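Local structure of acyl-[acyl-carrier-protein]--UDP-N-acetylglucosamine O-acyltransferase (Helicobacter pylori, 1J2Z) at residues 177-182 / 212-217; 226-231 / 243-248. The protein catalyses the transfer of a (3R)-hydroxyacyl chain from acyl carrier protein to UDP-N-acetylglucosamine, the first step of lipid IV(A) biosynthesis. All coordinates share one frame; numbering follows the deposited sequence.

Overall arrangement
From the N terminus the chain winds through the coils of the left-handed beta-helix and then enters its C-terminal helical part. Contact 1 joins the two: it closes a loop of 29 residues, bringing helix 204-217 back onto the turn that leads into strand 181-184. Contact 2 lies within the helical part and opens only after contact 1 has closed; it joins helices 224-234 and 239-250 across the four-residue loop 235-238, so the two follow in series and neither nest nor cross. Their centres are about 10 Å apart. Ile-244 ties the turn at Pro-179 and helix 204-217 to helix 239-250, and the salt bridge of Arg-216 with Glu-231 links helix 204-217 to helix 224-234.

Contact 1 of 2, residues 177-182 / 212-217; sequences VPPYCT and ALYKRL
Tyr-214 reaches from helix 212-217 to the turn at 178-181 and donates a hydrogen bond from OH to Pro-179 O, 2.6 Å away. The bond meets a lone pair in the carbonyl plane, at a C=O...O angle of 128°, and the acceptor sits at the edge of the ring, near its plane. Pro-178 and Cys-181 both approach obliquely from the same side of the ring. Pro-178 CG lies 3.7 Å from Tyr-214 CE2, while Cys-181 SG makes a sulfur-aromatic contact, 4.2 Å from the centroid of the Tyr-214 ring and 28° off its normal. Tyrosine suits this place: long enough to bridge to the turn, flat enough for apolar neighbours, and able to satisfy a buried carbonyl.

Tyr-214 CG stands anti to the carbonyl carbon (chi1 -84°), which sends the ring off the helix to the turn. The type II beta turn from Pro-178 to Cys-181 directs the acceptor: Pro-179 fits its second position, and Tyr-180 has the positive phi that the third requires. Ile-190 backs Pro-178 and Cys-181, while Ile-244 covers Pro-179 and Tyr-214. Here the C-terminal helices of LpxA, a hexapeptide-repeat transferase, pack on the turn at the end of its left-handed beta-helix.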
loop_
_atom_site.group_PDB
_atom_site.type_symbol
_atom_site.label_atom_id
_atom_site.label_comp_id
_atom_site.label_asym_id
_atom_site.label_seq_id
_atom_site.Cartn_x
_atom_site.Cartn_y
_atom_site.Cartn_z
ATOM N N VAL A 177 2.074 -13.859 -19.028
ATOM C CA VAL A 177 1.994 -12.882 -20.101
ATOM C C VAL A 177 3.152 -13.077 -21.075
ATOM O O VAL A 177 4.316 -12.948 -20.700
ATOM C CB VAL A 177 2.047 -11.446 -19.552
ATOM C CG1 VAL A 177 1.886 -10.453 -20.690
ATOM C CG2 VAL A 177 0.958 -11.250 -18.500
ATOM N N PRO A 178 2.841 -13.383 -22.345
ATOM C CA PRO A 178 3.855 -13.599 -23.380
ATOM C C PRO A 178 4.639 -12.325 -23.673
ATOM O O PRO A 178 4.186 -11.220 -23.370
ATOM C CB PRO A 178 3.028 -14.070 -24.570
ATOM C CG PRO A 178 1.764 -13.276 -24.410
ATOM C CD PRO A 178 1.487 -13.429 -22.926
ATOM N N PRO A 179 5.825 -12.461 -24.281
ATOM C CA PRO A 179 6.656 -11.296 -24.596
ATOM C C PRO A 179 6.024 -10.132 -25.361
ATOM O O PRO A 179 5.177 -10.316 -26.237
ATOM C CB PRO A 179 7.856 -11.905 -25.333
ATOM C CG PRO A 179 7.362 -13.220 -25.822
ATOM C CD PRO A 179 6.478 -13.708 -24.713
ATOM N N TYR A 180 6.444 -8.929 -24.982
ATOM C CA TYR A 180 6.002 -7.684 -25.601
ATOM C C TYR A 180 4.516 -7.332 -25.508
ATOM O O TYR A 180 4.016 -6.542 -26.310
ATOM C CB TYR A 180 6.452 -7.672 -27.064
ATOM C CG TYR A 180 7.947 -7.858 -27.218
ATOM C CD1 TYR A 180 8.482 -9.055 -27.698
ATOM C CD2 TYR A 180 8.832 -6.843 -26.850
ATOM C CE1 TYR A 180 9.864 -9.233 -27.805
ATOM C CE2 TYR A 180 10.206 -7.009 -26.954
ATOM C CZ TYR A 180 10.716 -8.203 -27.430
ATOM O OH TYR A 180 12.081 -8.357 -27.521
ATOM N N CYS A 181 3.813 -7.895 -24.530
ATOM C CA CYS A 181 2.392 -7.608 -24.365
ATOM C C CYS A 181 2.110 -6.604 -23.256
ATOM O O CYS A 181 2.869 -6.492 -22.299
ATOM C CB CYS A 181 1.617 -8.889 -24.057
ATOM S SG CYS A 181 1.619 -10.077 -25.389
ATOM N N THR A 182 1.014 -5.868 -23.402
ATOM C CA THR A 182 0.604 -4.902 -22.393
ATOM C C THR A 182 -0.611 -5.517 -21.710
ATOM O O THR A 182 -1.491 -6.065 -22.374
ATOM C CB THR A 182 0.206 -3.556 -23.017
ATOM O OG1 THR A 182 -0.870 -3.755 -23.942
ATOM C CG2 THR A 182 1.383 -2.943 -23.736
ATOM N N ALA A 212 1.526 -10.149 -36.318
ATOM C CA ALA A 212 0.939 -11.223 -37.103
ATOM C C ALA A 212 0.938 -12.519 -36.308
ATOM O O ALA A 212 -0.076 -13.212 -36.233
ATOM C CB ALA A 212 1.723 -11.406 -38.403
ATOM N N LEU A 213 2.083 -12.835 -35.711
ATOM C CA LEU A 213 2.236 -14.051 -34.920
ATOM C C LEU A 213 1.153 -14.154 -33.847
ATOM O O LEU A 213 0.458 -15.164 -33.741
ATOM C CB LEU A 213 3.609 -14.067 -34.240
ATOM C CG LEU A 213 4.254 -15.419 -33.905
ATOM C CD1 LEU A 213 5.255 -15.214 -32.781
ATOM C CD2 LEU A 213 3.218 -16.447 -33.497
ATOM N N TYR A 214 1.017 -13.106 -33.044
ATOM C CA TYR A 214 0.027 -13.108 -31.977
ATOM C C TYR A 214 -1.401 -13.171 -32.500
ATOM O O TYR A 214 -2.266 -13.797 -31.885
ATOM C CB TYR A 214 0.214 -11.882 -31.081
ATOM C CG TYR A 214 1.266 -12.070 -30.006
ATOM C CD1 TYR A 214 2.300 -11.148 -29.840
ATOM C CD2 TYR A 214 1.210 -13.158 -29.132
ATOM C CE1 TYR A 214 3.247 -11.303 -28.831
ATOM C CE2 TYR A 214 2.152 -13.322 -28.119
ATOM C CZ TYR A 214 3.166 -12.393 -27.973
ATOM O OH TYR A 214 4.091 -12.551 -26.967
ATOM N N LYS A 215 -1.652 -12.530 -33.636
ATOM C CA LYS A 215 -2.989 -12.550 -34.211
ATOM C C LYS A 215 -3.379 -13.983 -34.561
ATOM O O LYS A 215 -4.515 -14.400 -34.340
ATOM C CB LYS A 215 -3.039 -11.643 -35.445
ATOM C CG LYS A 215 -2.900 -10.168 -35.078
ATOM C CD LYS A 215 -2.730 -9.247 -36.278
ATOM C CE LYS A 215 -2.532 -7.801 -35.810
ATOM N NZ LYS A 215 -2.233 -6.849 -36.915
ATOM N N ARG A 216 -2.425 -14.745 -35.080
ATOM C CA ARG A 216 -2.685 -16.135 -35.437
ATOM C C ARG A 216 -2.729 -17.014 -34.193
ATOM O O ARG A 216 -3.552 -17.926 -34.097
ATOM C CB ARG A 216 -1.613 -16.640 -36.406
ATOM C CG ARG A 216 -1.730 -16.022 -37.792
ATOM C CD ARG A 216 -0.682 -16.553 -38.755
ATOM N NE ARG A 216 0.649 -16.022 -38.480
ATOM C CZ ARG A 216 1.674 -16.766 -38.087
ATOM N NH1 ARG A 216 1.507 -18.070 -37.922
ATOM N NH2 ARG A 216 2.861 -16.213 -37.865
ATOM N N LEU A 217 -1.855 -16.725 -33.233
ATOM C CA LEU A 217 -1.807 -17.498 -31.998
ATOM C C LEU A 217 -3.093 -17.401 -31.196
ATOM O O LEU A 217 -3.554 -18.395 -30.624
ATOM C CB LEU A 217 -0.645 -17.035 -31.115
ATOM C CG LEU A 217 0.748 -17.558 -31.464
ATOM C CD1 LEU A 217 1.774 -16.930 -30.532
ATOM C CD2 LEU A 217 0.765 -19.081 -31.349
#

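Contact 2 of 2, residues 226-231 / 243-248; sequences ESAKLE and EICSFI
Ala-228 and Cys-245 bring two helices together in a helical hairpin of the C-terminal domain, and both residues are small enough to permit it. Their CA atoms are 5.1 Å apart, the nearest pair in the register, with the segment axes 9.0 Å apart at closest approach. The N-to-C directions make an angle of 140°, so the helices run roughly antiparallel but well splayed.

The tight part is a small apolar patch. Ala-228 CB meets Cys-245 CB at 4.1 Å and Ile-248 CG2 at 4.2 Å. The methyl of alanine leaves room for a beta-branched neighbour one turn along the facing helix. Ile-248 reaches it with CG2, which stands anti to its own backbone N, while CG1 lies anti to the carbonyl carbon (chi1 -69°). Cys-245 supplies a compact, polarisable filler: its SG lies 3.6 Å from Glu-231 CB, and also near Ala-228 O. Glu-231 serves both roles, because its CB belongs to the interface whereas the chain bends at chi2 (57°) and carries the carboxylate away to a salt bridge with Arg-216 of helix 204-217. Leu-249 extends the apolar patch next to Ala-228, and Leu-232 extends it next to Cys-245.

The side that carries Ser-246, Glu-226 and Lys-229 is looser and more polar. Ser-246 points away from the partner helix, bonding its OG to Lys-242 O within its own helix. No hydrogen bond spans the two segments, so close packing of side chains carries the contact. On helix 226-231, Lys-229 is directed away from the interface and spans three residues back, placing its NZ 3.0 Å from Glu-226 OE1 in a salt bridge.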
loop_
_atom_site.group_PDB
_atom_site.type_symbol
_atom_site.label_atom_id
_atom_site.label_comp_id
_atom_site.label_asym_id
_atom_site.label_seq_id
_atom_site.Cartn_x
_atom_site.Cartn_y
_atom_site.Cartn_z
ATOM N N GLU A 226 -1.988 -25.537 -29.249
ATOM C CA GLU A 226 -1.878 -26.158 -30.562
ATOM C C GLU A 226 -1.336 -25.185 -31.604
ATOM O O GLU A 226 -0.542 -25.567 -32.458
ATOM C CB GLU A 226 -3.234 -26.705 -31.012
ATOM C CG GLU A 226 -3.705 -27.919 -30.218
ATOM C CD GLU A 226 -2.667 -29.036 -30.176
ATOM O OE1 GLU A 226 -1.966 -29.174 -29.148
ATOM O OE2 GLU A 226 -2.544 -29.773 -31.176
ATOM N N SER A 227 -1.760 -23.928 -31.536
ATOM C CA SER A 227 -1.278 -22.934 -32.487
ATOM C C SER A 227 0.204 -22.670 -32.248
ATOM O O SER A 227 0.967 -22.458 -33.192
ATOM C CB SER A 227 -2.064 -21.627 -32.345
ATOM O OG SER A 227 -3.422 -21.819 -32.688
ATOM N N ALA A 228 0.608 -22.687 -30.981
ATOM C CA ALA A 228 2.002 -22.446 -30.629
ATOM C C ALA A 228 2.894 -23.552 -31.193
ATOM O O ALA A 228 3.937 -23.276 -31.786
ATOM C CB ALA A 228 2.157 -22.363 -29.111
ATOM N N LYS A 229 2.475 -24.800 -31.006
ATOM C CA LYS A 229 3.239 -25.940 -31.500
ATOM C C LYS A 229 3.346 -25.899 -33.021
ATOM O O LYS A 229 4.412 -26.150 -33.583
ATOM C CB LYS A 229 2.589 -27.249 -31.035
ATOM C CG LYS A 229 2.516 -27.365 -29.520
ATOM C CD LYS A 229 2.303 -28.787 -29.033
ATOM C CE LYS A 229 0.936 -29.316 -29.400
ATOM N NZ LYS A 229 0.676 -30.618 -28.721
ATOM N N LEU A 230 2.245 -25.567 -33.687
ATOM C CA LEU A 230 2.243 -25.481 -35.140
ATOM C C LEU A 230 3.152 -24.352 -35.599
ATOM O O LEU A 230 3.813 -24.450 -36.633
ATOM C CB LEU A 230 0.825 -25.238 -35.660
ATOM C CG LEU A 230 -0.112 -26.446 -35.647
ATOM C CD1 LEU A 230 -1.526 -26.011 -36.008
ATOM C CD2 LEU A 230 0.399 -27.488 -36.638
ATOM N N GLU A 231 3.181 -23.281 -34.818
ATOM C CA GLU A 231 3.997 -22.120 -35.133
ATOM C C GLU A 231 5.481 -22.482 -35.089
ATOM O O GLU A 231 6.280 -21.972 -35.876
ATOM C CB GLU A 231 3.694 -21.004 -34.135
ATOM C CG GLU A 231 3.860 -19.611 -34.690
ATOM C CD GLU A 231 3.009 -19.379 -35.922
ATOM O OE1 GLU A 231 1.801 -19.686 -35.885
ATOM O OE2 GLU A 231 3.549 -18.884 -36.929
ATOM N N GLU A 243 11.019 -17.798 -28.876
ATOM C CA GLU A 243 10.894 -17.082 -27.614
ATOM C C GLU A 243 9.454 -17.033 -27.115
ATOM O O GLU A 243 9.179 -17.295 -25.948
ATOM C CB GLU A 243 11.417 -15.659 -27.790
ATOM C CG GLU A 243 11.482 -14.854 -26.516
ATOM C CD GLU A 243 12.077 -13.481 -26.745
ATOM O OE1 GLU A 243 12.299 -12.759 -25.748
ATOM O OE2 GLU A 243 12.319 -13.124 -27.921
ATOM N N ILE A 244 8.538 -16.699 -28.017
ATOM C CA ILE A 244 7.126 -16.582 -27.678
ATOM C C ILE A 244 6.405 -17.913 -27.479
ATOM O O ILE A 244 5.744 -18.121 -26.462
ATOM C CB ILE A 244 6.393 -15.759 -28.756
ATOM C CG1 ILE A 244 6.943 -14.332 -28.757
ATOM C CG2 ILE A 244 4.893 -15.766 -28.506
ATOM C CD1 ILE A 244 6.400 -13.447 -29.849
ATOM N N CYS A 245 6.539 -18.815 -28.443
ATOM C CA CYS A 245 5.863 -20.102 -28.360
ATOM C C CYS A 245 6.376 -21.041 -27.275
ATOM O O CYS A 245 5.588 -21.743 -26.638
ATOM C CB CYS A 245 5.900 -20.788 -29.725
ATOM S SG CYS A 245 5.054 -19.817 -30.984
ATOM N N SER A 246 7.685 -21.070 -27.051
ATOM C CA SER A 246 8.213 -21.952 -26.013
ATOM C C SER A 246 7.744 -21.434 -24.656
ATOM O O SER A 246 7.500 -22.214 -23.733
ATOM C CB SER A 246 9.743 -21.998 -26.060
ATOM O OG SER A 246 10.299 -20.755 -25.685
ATOM N N PHE A 247 7.616 -20.114 -24.535
ATOM C CA PHE A 247 7.146 -19.513 -23.286
ATOM C C PHE A 247 5.731 -20.019 -23.016
ATOM O O PHE A 247 5.417 -20.486 -21.918
ATOM C CB PHE A 247 7.114 -17.984 -23.399
ATOM C CG PHE A 247 6.583 -17.298 -22.167
ATOM C CD1 PHE A 247 7.377 -17.158 -21.036
ATOM C CD2 PHE A 247 5.272 -16.826 -22.128
ATOM C CE1 PHE A 247 6.879 -16.559 -19.882
ATOM C CE2 PHE A 247 4.760 -16.226 -20.976
ATOM C CZ PHE A 247 5.566 -16.092 -19.851
ATOM N N ILE A 248 4.889 -19.926 -24.038
ATOM C CA ILE A 248 3.501 -20.358 -23.958
ATOM C C ILE A 248 3.344 -21.827 -23.583
ATOM O O ILE A 248 2.563 -22.162 -22.694
ATOM C CB ILE A 248 2.777 -20.099 -25.300
ATOM C CG1 ILE A 248 2.607 -18.594 -25.507
ATOM C CG2 ILE A 248 1.430 -20.807 -25.321
ATOM C CD1 ILE A 248 2.066 -18.212 -26.883
#